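Local coordinates for protein alpha-rhamnosidase (Dictyoglomus thermophilum, PDB 6I60) that probably hydrolyses terminal non-reducing alpha-L-rhamnose residues from alpha-L-rhamnosides, releasing the sugar from its substrates, at residues Leu57-Lys62 with Val117-Ser122; Tyr171-Ala176 with Leu296-His301; Gly869-Asn874 with Ser887-Ser892. All coordinates share one frame; numbering follows the deposited sequence.

Contact 1. Residues Leu57-Lys62 with Val117-Ser122; sequences LRHLEK and VRWWDS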
# COMPACT_ATOMS: atom_id res chain seq x y z
N LEU A 57 2.75 -23.37 7.01
CA LEU A 57 2.75 -24.79 7.33
C LEU A 57 2.20 -25.61 6.18
O LEU A 57 1.39 -25.13 5.38
CB LEU A 57 1.94 -25.07 8.60
CG LEU A 57 2.39 -24.30 9.84
CD1 LEU A 57 1.40 -24.47 10.97
CD2 LEU A 57 3.78 -24.75 10.26
N ARG A 58 2.63 -26.87 6.12
CA ARG A 58 2.19 -27.81 5.10
C ARG A 58 2.24 -29.21 5.69
O ARG A 58 3.23 -29.57 6.34
CB ARG A 58 3.07 -27.73 3.85
CG ARG A 58 2.90 -28.89 2.88
CD ARG A 58 2.60 -28.41 1.47
NE ARG A 58 2.93 -29.41 0.46
CZ ARG A 58 3.03 -29.15 -0.84
NH1 ARG A 58 2.82 -27.92 -1.29
NH2 ARG A 58 3.34 -30.12 -1.69
N HIS A 59 1.18 -29.99 5.48
CA HIS A 59 1.09 -31.33 6.03
C HIS A 59 0.60 -32.29 4.96
O HIS A 59 -0.03 -31.90 3.98
CB HIS A 59 0.15 -31.37 7.24
CG HIS A 59 0.44 -32.49 8.19
ND1 HIS A 59 -0.11 -33.75 8.05
CD2 HIS A 59 1.22 -32.54 9.30
CE1 HIS A 59 0.32 -34.52 9.03
NE2 HIS A 59 1.12 -33.82 9.80
N LEU A 60 0.90 -33.58 5.17
CA LEU A 60 0.44 -34.60 4.24
C LEU A 60 -1.05 -34.86 4.39
O LEU A 60 -1.75 -35.10 3.40
CB LEU A 60 1.22 -35.90 4.46
CG LEU A 60 2.71 -35.90 4.10
CD1 LEU A 60 3.39 -37.14 4.65
CD2 LEU A 60 2.89 -35.80 2.59
N GLU A 61 -1.55 -34.82 5.63
CA GLU A 61 -2.94 -35.15 5.91
C GLU A 61 -3.82 -33.90 5.88
O GLU A 61 -3.34 -32.76 5.90
CB GLU A 61 -3.06 -35.83 7.27
CG GLU A 61 -1.95 -36.83 7.57
CD GLU A 61 -1.95 -37.26 9.02
OE1 GLU A 61 -2.91 -36.91 9.75
OE2 GLU A 61 -0.99 -37.95 9.44
N LYS A 62 -5.13 -34.14 5.83
CA LYS A 62 -6.12 -33.08 5.91
C LYS A 62 -6.51 -32.83 7.36
O LYS A 62 -6.16 -33.59 8.27
CB LYS A 62 -7.35 -33.44 5.08
CG LYS A 62 -7.12 -33.43 3.58
CD LYS A 62 -8.43 -33.60 2.82
CE LYS A 62 -8.21 -33.55 1.31
NZ LYS A 62 -9.36 -34.15 0.58
N VAL A 117 12.64 -23.00 13.22
CA VAL A 117 11.40 -23.20 13.98
C VAL A 117 10.86 -24.59 13.68
O VAL A 117 10.98 -25.10 12.55
CB VAL A 117 10.36 -22.10 13.66
CG1 VAL A 117 9.86 -22.21 12.24
CG2 VAL A 117 9.21 -22.14 14.65
N ARG A 118 10.30 -25.23 14.70
CA ARG A 118 9.55 -26.47 14.58
C ARG A 118 8.10 -26.22 14.96
O ARG A 118 7.77 -25.24 15.63
CB ARG A 118 10.14 -27.57 15.48
CG ARG A 118 11.58 -27.93 15.19
CD ARG A 118 12.03 -29.11 16.04
NE ARG A 118 11.73 -28.92 17.46
CZ ARG A 118 12.50 -29.37 18.45
NH1 ARG A 118 13.61 -30.04 18.19
NH2 ARG A 118 12.14 -29.16 19.71
N TRP A 119 7.23 -27.14 14.54
CA TRP A 119 5.82 -27.04 14.85
C TRP A 119 5.27 -28.43 15.15
O TRP A 119 5.75 -29.43 14.62
CB TRP A 119 5.03 -26.39 13.71
CG TRP A 119 4.80 -27.28 12.53
CD1 TRP A 119 5.75 -27.75 11.66
CD2 TRP A 119 3.55 -27.81 12.07
NE1 TRP A 119 5.16 -28.54 10.70
CE2 TRP A 119 3.81 -28.60 10.93
CE3 TRP A 119 2.23 -27.70 12.52
CZ2 TRP A 119 2.80 -29.26 10.23
CZ3 TRP A 119 1.23 -28.36 11.83
CH2 TRP A 119 1.52 -29.13 10.70
N TRP A 120 4.27 -28.47 16.02
CA TRP A 120 3.59 -29.70 16.39
C TRP A 120 2.20 -29.69 15.76
O TRP A 120 1.46 -28.71 15.89
CB TRP A 120 3.48 -29.84 17.91
CG TRP A 120 4.76 -30.30 18.56
CD1 TRP A 120 5.03 -31.55 19.03
CD2 TRP A 120 5.92 -29.51 18.83
NE1 TRP A 120 6.30 -31.59 19.56
CE2 TRP A 120 6.87 -30.35 19.45
CE3 TRP A 120 6.26 -28.17 18.60
CZ2 TRP A 120 8.12 -29.90 19.85
CZ3 TRP A 120 7.52 -27.72 18.99
CH2 TRP A 120 8.43 -28.59 19.61
N ASP A 121 1.86 -30.78 15.08
CA ASP A 121 0.60 -30.85 14.35
C ASP A 121 -0.54 -31.19 15.32
O ASP A 121 -0.39 -31.11 16.54
CB ASP A 121 0.71 -31.86 13.21
CG ASP A 121 0.92 -33.28 13.71
OD1 ASP A 121 1.21 -33.46 14.91
OD2 ASP A 121 0.80 -34.21 12.89
N SER A 122 -1.69 -31.59 14.77
CA SER A 122 -2.86 -31.83 15.59
C SER A 122 -2.72 -33.06 16.48
O SER A 122 -3.46 -33.19 17.46
CB SER A 122 -4.10 -31.99 14.70
OG SER A 122 -4.64 -30.72 14.36
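Leu57 lays its methyl groups over one face of the Trp119 indole. CD2 sits 3.6 Å from the centroid of the five-membered ring of Trp119 and only 15° off its normal, a CH-pi contact, while CD1 spreads toward the benzo half and comes within 3.7 Å of CE3 of Trp119. A chi1 of 75°, with CG of Trp119 between the backbone N and the carbonyl carbon, puts the indole against residues 57-59. The backbone N of Asp121 lies over the opposite face from CD2 of Leu57. NE1 of Trp119 is satisfied by the carbonyl O of Tyr30, which helps set the rotation of the ring.

His59 meets the far end of the same indole. Its CD2 approaches CH2 of Trp119 at 3.7 Å, with the two ring planes at 90° and the rings rim to rim, neither lying over the other. The imidazole is oriented from both nitrogens. ND1 accepts the backbone N-H of Glu61 at 3.0 Å, nearly straight and close to the ring plane, which leaves the hydrogen on NE2, the donor to Asp121. That bond, 3.1 Å from NE2 of His59 to OD2 of Asp121, is weak and bent, and the same oxygen also receives NE2 of Gln125.

The contact ties the loop after strand 52-56 to the end of strand 112-120 in the N-terminal immunoglobulin-like domain. Its chemistry is mainly apolar, with a polar margin consistent with a neutral His59 whose NE2-H is probably polarised by the Asp121 carboxylate.

Contact 2. Residues Tyr171-Ala176 with Leu296-His301; sequences YTIAYA and LNSLYH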
# COMPACT_ATOMS: atom_id res chain seq x y z
N TYR A 171 7.03 26.77 -4.89
CA TYR A 171 7.91 25.62 -5.04
C TYR A 171 9.35 26.10 -5.10
O TYR A 171 9.76 26.74 -6.08
CB TYR A 171 7.55 24.81 -6.29
CG TYR A 171 6.09 24.43 -6.37
CD1 TYR A 171 5.63 23.23 -5.84
CD2 TYR A 171 5.17 25.27 -6.97
CE1 TYR A 171 4.29 22.88 -5.91
CE2 TYR A 171 3.83 24.93 -7.05
CZ TYR A 171 3.40 23.74 -6.51
OH TYR A 171 2.06 23.40 -6.58
N THR A 172 10.12 25.81 -4.06
CA THR A 172 11.54 26.12 -4.00
C THR A 172 12.31 24.86 -4.41
O THR A 172 12.40 23.91 -3.63
CB THR A 172 11.96 26.59 -2.61
OG1 THR A 172 10.89 27.34 -2.02
CG2 THR A 172 13.20 27.46 -2.69
N ILE A 173 12.86 24.86 -5.62
CA ILE A 173 13.53 23.70 -6.19
C ILE A 173 15.03 23.97 -6.14
O ILE A 173 15.54 24.83 -6.86
CB ILE A 173 13.06 23.41 -7.62
CG1 ILE A 173 11.59 23.01 -7.62
CG2 ILE A 173 13.92 22.32 -8.24
CD1 ILE A 173 10.75 23.77 -8.63
N ALA A 174 15.74 23.22 -5.30
CA ALA A 174 17.19 23.29 -5.24
C ALA A 174 17.80 22.42 -6.34
O ALA A 174 17.10 21.73 -7.09
CB ALA A 174 17.69 22.86 -3.87
N TYR A 175 19.12 22.46 -6.45
CA TYR A 175 19.84 21.68 -7.45
C TYR A 175 20.11 20.28 -6.91
O TYR A 175 19.57 19.88 -5.87
CB TYR A 175 21.12 22.39 -7.86
CG TYR A 175 20.96 23.41 -8.96
CD1 TYR A 175 19.87 24.28 -8.97
CD2 TYR A 175 21.88 23.51 -9.99
CE1 TYR A 175 19.72 25.22 -9.98
CE2 TYR A 175 21.74 24.44 -11.00
CZ TYR A 175 20.66 25.29 -10.99
OH TYR A 175 20.51 26.22 -11.99
N ALA A 176 20.95 19.52 -7.60
CA ALA A 176 21.29 18.16 -7.20
C ALA A 176 22.76 18.09 -6.81
O ALA A 176 23.62 17.94 -7.70
CB ALA A 176 20.97 17.17 -8.32
N LEU A 296 17.60 21.47 -11.88
CA LEU A 296 16.37 21.46 -11.09
C LEU A 296 15.76 20.07 -11.08
O LEU A 296 15.78 19.36 -12.09
CB LEU A 296 15.37 22.47 -11.65
CG LEU A 296 15.87 23.91 -11.77
CD1 LEU A 296 14.80 24.79 -12.42
CD2 LEU A 296 16.25 24.45 -10.41
N ASN A 297 15.21 19.69 -9.93
CA ASN A 297 14.54 18.40 -9.79
C ASN A 297 13.37 18.56 -8.82
O ASN A 297 13.54 19.11 -7.73
CB ASN A 297 15.50 17.32 -9.30
CG ASN A 297 16.09 17.62 -7.94
OD1 ASN A 297 15.72 17.00 -6.94
ND2 ASN A 297 17.02 18.56 -7.88
N SER A 298 12.19 18.10 -9.24
CA SER A 298 10.99 18.23 -8.43
C SER A 298 10.05 17.09 -8.76
O SER A 298 9.94 16.68 -9.92
CB SER A 298 10.29 19.57 -8.67
OG SER A 298 9.35 19.84 -7.65
N LEU A 299 9.38 16.56 -7.73
CA LEU A 299 8.42 15.48 -7.95
C LEU A 299 7.25 15.93 -8.81
O LEU A 299 6.69 15.13 -9.57
CB LEU A 299 7.92 14.94 -6.62
CG LEU A 299 8.96 14.31 -5.69
CD1 LEU A 299 8.36 14.01 -4.33
CD2 LEU A 299 9.54 13.05 -6.32
N TYR A 300 6.85 17.20 -8.70
CA TYR A 300 5.71 17.69 -9.46
C TYR A 300 6.10 18.14 -10.86
O TYR A 300 5.34 17.96 -11.82
CB TYR A 300 5.03 18.85 -8.73
CG TYR A 300 4.33 18.47 -7.44
CD1 TYR A 300 4.01 19.45 -6.50
CD2 TYR A 300 3.99 17.16 -7.16
CE1 TYR A 300 3.37 19.12 -5.32
CE2 TYR A 300 3.36 16.82 -5.98
CZ TYR A 300 3.05 17.80 -5.06
OH TYR A 300 2.41 17.48 -3.89
N HIS A 301 7.29 18.73 -11.00
CA HIS A 301 7.66 19.44 -12.22
C HIS A 301 8.72 18.74 -13.06
O HIS A 301 8.98 19.18 -14.18
CB HIS A 301 8.14 20.85 -11.87
CG HIS A 301 7.21 21.59 -10.96
ND1 HIS A 301 5.95 21.99 -11.34
CD2 HIS A 301 7.36 21.99 -9.67
CE1 HIS A 301 5.36 22.61 -10.33
NE2 HIS A 301 6.20 22.62 -9.31
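The Tyr171 ring receives the edge of His301 on one face: NE2 of His301 points at the ring and lies 3.5 Å from CG of Tyr171. The planes stand at 87° with centroids 4.7 Å apart, an edge-to-face (T-shaped) pair. One face of the His301 imidazole is covered at its centre by CB of the preceding Tyr300, and ND1 is hydrogen-bonded to the backbone N of Leu412, an arrangement consistent with NE2 carrying the hydrogen toward the Tyr171 ring. At the edge of the Tyr300 ring, near its plane, CE1 of Tyr171 approaches CD1 of Tyr300 to 3.5 Å.

Residues 296-301 lie in the alpha-L-rhamnosidase N-terminal domain, and strand 171-184 pairs antiparallel with both 288-298 and 157-160, whose Tyr160 also meets His301 edge-to-face. The ends of 171-184 and 288-298 have splayed apart here, with short axes at 127° and no hydrogen bond between the segments. Side chains fill the interval instead. Ile173 projects CG2, anti to the backbone N, onto the backbone of Asn297 and against CB of Leu296 at 3.7 Å. CG1 reaches CB of Ser298, and CD1 touches CD2 of His301 at 4.0 Å. CD2 of Leu296 meets CE1 of Tyr175 at 3.6 Å. Asn297 brings ND2 to 3.3 Å from O of Ala174, at too poor an angle for a hydrogen bond, and its OD1 takes the backbone N-H of Asn251.

Contact 3. Residues Gly869-Asn874 with Ser887-Ser892; sequences GEVEIN and SVPVNS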
# COMPACT_ATOMS: atom_id res chain seq x y z
N GLY A 869 -1.09 -19.29 4.22
CA GLY A 869 -0.84 -20.06 3.02
C GLY A 869 -1.78 -19.72 1.88
O GLY A 869 -2.27 -18.58 1.79
N GLU A 870 -2.06 -20.68 1.02
CA GLU A 870 -2.89 -20.46 -0.16
C GLU A 870 -4.36 -20.70 0.17
O GLU A 870 -4.71 -21.73 0.76
CB GLU A 870 -2.45 -21.37 -1.30
CG GLU A 870 -1.50 -20.72 -2.29
CD GLU A 870 -1.63 -21.30 -3.69
OE1 GLU A 870 -0.68 -21.16 -4.48
OE2 GLU A 870 -2.69 -21.88 -3.98
N VAL A 871 -5.20 -19.75 -0.20
CA VAL A 871 -6.65 -19.85 -0.06
C VAL A 871 -7.27 -19.69 -1.44
O VAL A 871 -6.96 -18.73 -2.16
CB VAL A 871 -7.21 -18.79 0.91
CG1 VAL A 871 -8.72 -18.92 1.02
CG2 VAL A 871 -6.55 -18.93 2.28
N GLU A 872 -8.13 -20.63 -1.83
CA GLU A 872 -8.68 -20.66 -3.18
C GLU A 872 -10.16 -21.00 -3.14
O GLU A 872 -10.61 -21.78 -2.30
CB GLU A 872 -7.93 -21.67 -4.06
CG GLU A 872 -8.17 -21.49 -5.55
CD GLU A 872 -7.27 -22.36 -6.39
OE1 GLU A 872 -6.11 -21.96 -6.64
OE2 GLU A 872 -7.72 -23.46 -6.81
N ILE A 873 -10.91 -20.39 -4.06
CA ILE A 873 -12.32 -20.71 -4.26
C ILE A 873 -12.60 -20.72 -5.76
O ILE A 873 -12.14 -19.84 -6.49
CB ILE A 873 -13.25 -19.70 -3.54
CG1 ILE A 873 -14.72 -20.09 -3.75
CG2 ILE A 873 -12.99 -18.28 -4.01
CD1 ILE A 873 -15.58 -19.87 -2.53
N ASN A 874 -13.33 -21.73 -6.22
CA ASN A 874 -13.74 -21.86 -7.61
C ASN A 874 -15.17 -22.36 -7.64
O ASN A 874 -15.53 -23.25 -6.86
CB ASN A 874 -12.84 -22.83 -8.39
CG ASN A 874 -11.37 -22.55 -8.21
OD1 ASN A 874 -10.74 -21.91 -9.05
ND2 ASN A 874 -10.80 -23.05 -7.12
N SER A 887 -9.80 -24.55 -1.33
CA SER A 887 -8.50 -24.97 -0.80
C SER A 887 -8.26 -24.26 0.52
O SER A 887 -8.31 -23.02 0.58
CB SER A 887 -7.38 -24.67 -1.79
OG SER A 887 -7.31 -25.66 -2.80
N VAL A 888 -8.03 -25.03 1.58
CA VAL A 888 -7.80 -24.50 2.91
C VAL A 888 -6.38 -24.90 3.33
O VAL A 888 -6.06 -26.09 3.29
CB VAL A 888 -8.82 -25.02 3.94
CG1 VAL A 888 -8.68 -24.27 5.26
CG2 VAL A 888 -10.23 -24.89 3.39
N PRO A 889 -5.53 -23.97 3.74
CA PRO A 889 -4.19 -24.33 4.20
C PRO A 889 -4.23 -24.91 5.61
O PRO A 889 -5.24 -24.88 6.30
CB PRO A 889 -3.44 -23.00 4.15
CG PRO A 889 -4.49 -21.98 4.43
CD PRO A 889 -5.79 -22.52 3.86
N VAL A 890 -3.07 -25.43 6.03
CA VAL A 890 -2.96 -26.02 7.35
C VAL A 890 -3.04 -24.93 8.42
O VAL A 890 -2.61 -23.78 8.20
CB VAL A 890 -1.66 -26.84 7.47
CG1 VAL A 890 -1.72 -27.78 8.65
CG2 VAL A 890 -1.39 -27.63 6.20
N ASN A 891 -3.60 -25.28 9.59
CA ASN A 891 -3.88 -24.35 10.69
C ASN A 891 -5.00 -23.38 10.32
O ASN A 891 -4.98 -22.21 10.70
CB ASN A 891 -2.63 -23.58 11.13
CG ASN A 891 -2.68 -23.18 12.59
OD1 ASN A 891 -2.86 -24.03 13.47
ND2 ASN A 891 -2.53 -21.89 12.86
N SER A 892 -5.99 -23.87 9.58
CA SER A 892 -7.15 -23.07 9.22
C SER A 892 -8.33 -24.01 8.98
O SER A 892 -8.15 -25.19 8.67
CB SER A 892 -6.88 -22.22 7.97
OG SER A 892 -8.10 -21.79 7.39
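Ser887 pairs with Glu872 through two backbone bonds: its N donates to the carbonyl O of Glu872 at 3.0 Å, and its own O receives the N of Glu872 in a longer, weak bond of 3.4 Å. Their side chains lie on the same face of the sheet, with CB of Ser887 3.8 Å from CB of Glu872. The hydroxyl of Ser887 is paired with that of Ser936. On that face the extended Glu872 chain, with CG anti to the backbone N (chi1 -164°), carries its OE2 to ND2 of Asn874 at 3.1 Å. The amide meets this oxygen on its anti side and somewhat out of the carboxylate plane, and the same ND2 also reaches the carbonyl O of Arg885.

This is a hydrogen-bonded antiparallel pair of the beta hairpin formed by strands 869-877 and 882-888, within the antiparallel sheet of the C-terminal domain. At Val888 the backbone pairs with Gly935 of the next strand, and its side chain turns away from residues 869-874 onto Phe849.

Pro889, which has no N-H to offer, follows just after the strand. Its CD approaches the carbonyl O of Glu870 at 3.4 Å and CG2 of Val871 at 4.0 Å, the ring crossing the valine at a slant. CB of Pro889 lies 4.1 Å from CA of Gly869, whose positive phi (130°) suits a residue without a side chain. Farther along, the amide of Asn891 bonds to Gln66, Ser96 and Gln98 in the N-terminal domain.

The three contacts follow one another along the chain without overlap, in the order contact 1, contact 2, contact 3. Yet the first and last are neighbours in space, with centres about 14 Å apart. There the N-terminal immunoglobulin-like domain packs on the C-terminal domain: CG2 of Val890 in contact 3 comes 3.6 Å from N of His59 in contact 1, and CG1 of Val890 also reaches the Trp119 ring. The first and the last of the domains are thus joined directly. Contact 2 lies across the chain's centre, about 55 Å from contact 1 and 49 Å from contact 3 between centres, on strands 171-184 and 288-298 in the region of the alpha-L-rhamnosidase N-terminal domain, and touches neither.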